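Local coordinates for aggregation suppressing protein (Salmonella enterica subsp. enterica serovar Typhimurium, PDB 4ZJ9) that probably acts as a small heat shock protein chaperone of the alpha-crystallin family, suppressing the aggregation of other proteins under stress, at residues Y57-V63 / G127-I133. Sequence-based numbering, arbitrary orientation.
Sequences YLLTVSV and GLLLVEI
Tyr57 and Ile133 open an antiparallel ladder that zips together the two central strands of one sheet in the alpha-crystallin domain, an immunoglobulin-like beta sandwich, and illustrates how such a ladder sends successive residues to opposite faces. Backbone bonds come first: Tyr57 with Ile133, Leu59 with Val131 and Val61 with Leu129 are hydrogen-bonded pairs, each exchanging two N-H...O bonds. Leu59 N to Val131 O is almost straight (2.9 Å, 177°). Beyond strand 57-62, Val63 N reaches Gly127 O at 2.7 Å, just before strand 128-133 begins. CA-H groups from the non-hydrogen-bonded pairs lean on carbonyls of adjoining hydrogen-bonded pairs: Thr60 CA lies 3.3 Å from Leu129 O, which also takes the N-H of Val61.

Apolar packing divides between two faces. Leu59, Val61, Leu129, Val131 and Ile133 look into the sandwich, the first two meeting Phe111 and Leu109; Leu59 CB and Val131 CB stand 4.1 Å apart. The other face carries Leu58, Thr60, Leu128 and Leu130, with Ile102 of the second subunit packing on Thr60. Leu58 slants across the poorly ordered Glu132. Thr60 and Leu130 run side by side: chi1 of -62° turns Thr60 CG2 away from the backbone N, and this methyl meets Leu130 CD1 at 4.0 Å.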
loop_
_atom_site.group_PDB
_atom_site.type_symbol
_atom_site.label_atom_id
_atom_site.label_comp_id
_atom_site.label_asym_id
_atom_site.label_seq_id
_atom_site.Cartn_x
_atom_site.Cartn_y
_atom_site.Cartn_z
ATOM N N TYR A 57 -11.826 -15.660 10.239
ATOM C CA TYR A 57 -11.481 -14.264 10.259
ATOM C C TYR A 57 -10.560 -13.958 9.069
ATOM O O TYR A 57 -9.895 -14.804 8.574
ATOM C CB TYR A 57 -10.796 -13.908 11.576
ATOM C CG TYR A 57 -11.619 -14.207 12.805
ATOM C CD1 TYR A 57 -11.559 -15.459 13.440
ATOM C CD2 TYR A 57 -12.461 -13.251 13.334
ATOM C CE1 TYR A 57 -12.340 -15.733 14.560
ATOM C CE2 TYR A 57 -13.228 -13.508 14.455
ATOM C CZ TYR A 57 -13.181 -14.741 15.064
ATOM O OH TYR A 57 -13.982 -14.929 16.160
ATOM N N LEU A 58 -10.579 -12.718 8.609
ATOM C CA LEU A 58 -9.639 -12.223 7.605
ATOM C C LEU A 58 -9.001 -10.983 8.146
ATOM O O LEU A 58 -9.673 -10.010 8.443
ATOM C CB LEU A 58 -10.274 -11.959 6.259
ATOM C CG LEU A 58 -9.266 -11.428 5.205
ATOM C CD1 LEU A 58 -8.318 -12.514 4.711
ATOM C CD2 LEU A 58 -9.978 -10.765 4.020
ATOM N N LEU A 59 -7.688 -11.043 8.288
ATOM C CA LEU A 59 -6.906 -9.907 8.707
ATOM C C LEU A 59 -6.268 -9.316 7.465
ATOM O O LEU A 59 -5.631 -10.022 6.656
ATOM C CB LEU A 59 -5.809 -10.370 9.679
ATOM C CG LEU A 59 -4.776 -9.317 10.008
ATOM C CD1 LEU A 59 -5.403 -8.204 10.827
ATOM C CD2 LEU A 59 -3.651 -10.029 10.742
ATOM N N THR A 60 -6.441 -8.023 7.292
ATOM C CA THR A 60 -5.782 -7.317 6.195
ATOM C C THR A 60 -4.882 -6.238 6.738
ATOM O O THR A 60 -5.338 -5.313 7.434
ATOM C CB THR A 60 -6.887 -6.679 5.264
ATOM O OG1 THR A 60 -7.671 -7.748 4.739
ATOM C CG2 THR A 60 -6.285 -5.939 4.112
ATOM N N VAL A 61 -3.595 -6.322 6.399
ATOM C CA VAL A 61 -2.660 -5.320 6.847
ATOM C C VAL A 61 -2.164 -4.512 5.639
ATOM O O VAL A 61 -1.779 -5.075 4.624
ATOM C CB VAL A 61 -1.465 -5.975 7.551
ATOM C CG1 VAL A 61 -0.569 -4.920 8.204
ATOM C CG2 VAL A 61 -1.972 -6.925 8.605
ATOM N N SER A 62 -2.185 -3.183 5.793
ATOM C CA SER A 62 -1.724 -2.248 4.733
ATOM C C SER A 62 -0.187 -2.179 4.789
ATOM O O SER A 62 0.360 -1.690 5.771
ATOM C CB SER A 62 -2.273 -0.841 4.912
ATOM O OG SER A 62 -1.863 -0.002 3.785
ATOM N N VAL A 63 0.486 -2.730 3.775
ATOM C CA VAL A 63 1.926 -2.815 3.781
ATOM C C VAL A 63 2.477 -2.423 2.378
ATOM O O VAL A 63 3.160 -3.222 1.725
ATOM C CB VAL A 63 2.446 -4.195 4.218
ATOM C CG1 VAL A 63 2.299 -4.354 5.741
ATOM C CG2 VAL A 63 1.769 -5.260 3.436
ATOM N N GLY A 127 -0.082 -4.407 -2.165
ATOM C CA GLY A 127 0.340 -3.648 -0.989
ATOM C C GLY A 127 -0.432 -4.005 0.268
ATOM O O GLY A 127 -0.374 -3.288 1.261
ATOM N N LEU A 128 -1.101 -5.159 0.236
ATOM C CA LEU A 128 -1.908 -5.640 1.306
ATOM C C LEU A 128 -1.450 -7.038 1.723
ATOM O O LEU A 128 -1.071 -7.844 0.884
ATOM C CB LEU A 128 -3.432 -5.684 0.966
ATOM C CG LEU A 128 -4.053 -4.339 0.588
ATOM C CD1 LEU A 128 -5.501 -4.550 0.167
ATOM C CD2 LEU A 128 -3.878 -3.303 1.662
ATOM N N LEU A 129 -1.446 -7.282 3.052
ATOM C CA LEU A 129 -1.117 -8.616 3.527
ATOM C C LEU A 129 -2.421 -9.176 4.043
ATOM O O LEU A 129 -3.014 -8.590 4.966
ATOM C CB LEU A 129 -0.105 -8.522 4.654
ATOM C CG LEU A 129 0.241 -9.909 5.264
ATOM C CD1 LEU A 129 0.914 -10.887 4.295
ATOM C CD2 LEU A 129 1.164 -9.603 6.419
ATOM N N LEU A 130 -2.879 -10.257 3.451
ATOM C CA LEU A 130 -4.114 -10.890 3.772
ATOM C C LEU A 130 -3.865 -12.214 4.470
ATOM O O LEU A 130 -3.298 -13.140 3.882
ATOM C CB LEU A 130 -4.929 -11.152 2.498
ATOM C CG LEU A 130 -5.822 -9.938 2.155
ATOM C CD1 LEU A 130 -5.046 -8.760 1.624
ATOM C CD2 LEU A 130 -6.779 -10.358 1.056
ATOM N N VAL A 131 -4.342 -12.317 5.700
ATOM C CA VAL A 131 -4.155 -13.486 6.542
ATOM C C VAL A 131 -5.500 -14.091 6.945
ATOM O O VAL A 131 -6.286 -13.475 7.682
ATOM C CB VAL A 131 -3.377 -13.102 7.784
ATOM C CG1 VAL A 131 -3.047 -14.391 8.572
ATOM C CG2 VAL A 131 -2.080 -12.462 7.350
ATOM N N GLU A 132 -5.783 -15.295 6.463
ATOM C CA GLU A 132 -7.000 -16.010 6.845
ATOM C C GLU A 132 -6.725 -16.826 8.073
ATOM O O GLU A 132 -5.740 -17.536 8.145
ATOM C CB GLU A 132 -7.483 -16.969 5.742
ATOM C CG GLU A 132 -7.630 -16.252 4.402
ATOM C CD GLU A 132 -8.131 -17.144 3.281
ATOM O OE1 GLU A 132 -7.993 -18.392 3.388
ATOM O OE2 GLU A 132 -8.665 -16.573 2.293
ATOM N N ILE A 133 -7.629 -16.699 9.017
ATOM C CA ILE A 133 -7.526 -17.345 10.293
ATOM C C ILE A 133 -8.820 -18.172 10.434
ATOM O O ILE A 133 -9.924 -17.649 10.323
ATOM C CB ILE A 133 -7.403 -16.347 11.433
ATOM C CG1 ILE A 133 -6.155 -15.475 11.296
ATOM C CG2 ILE A 133 -7.419 -17.048 12.781
ATOM C CD1 ILE A 133 -6.401 -14.089 11.879
#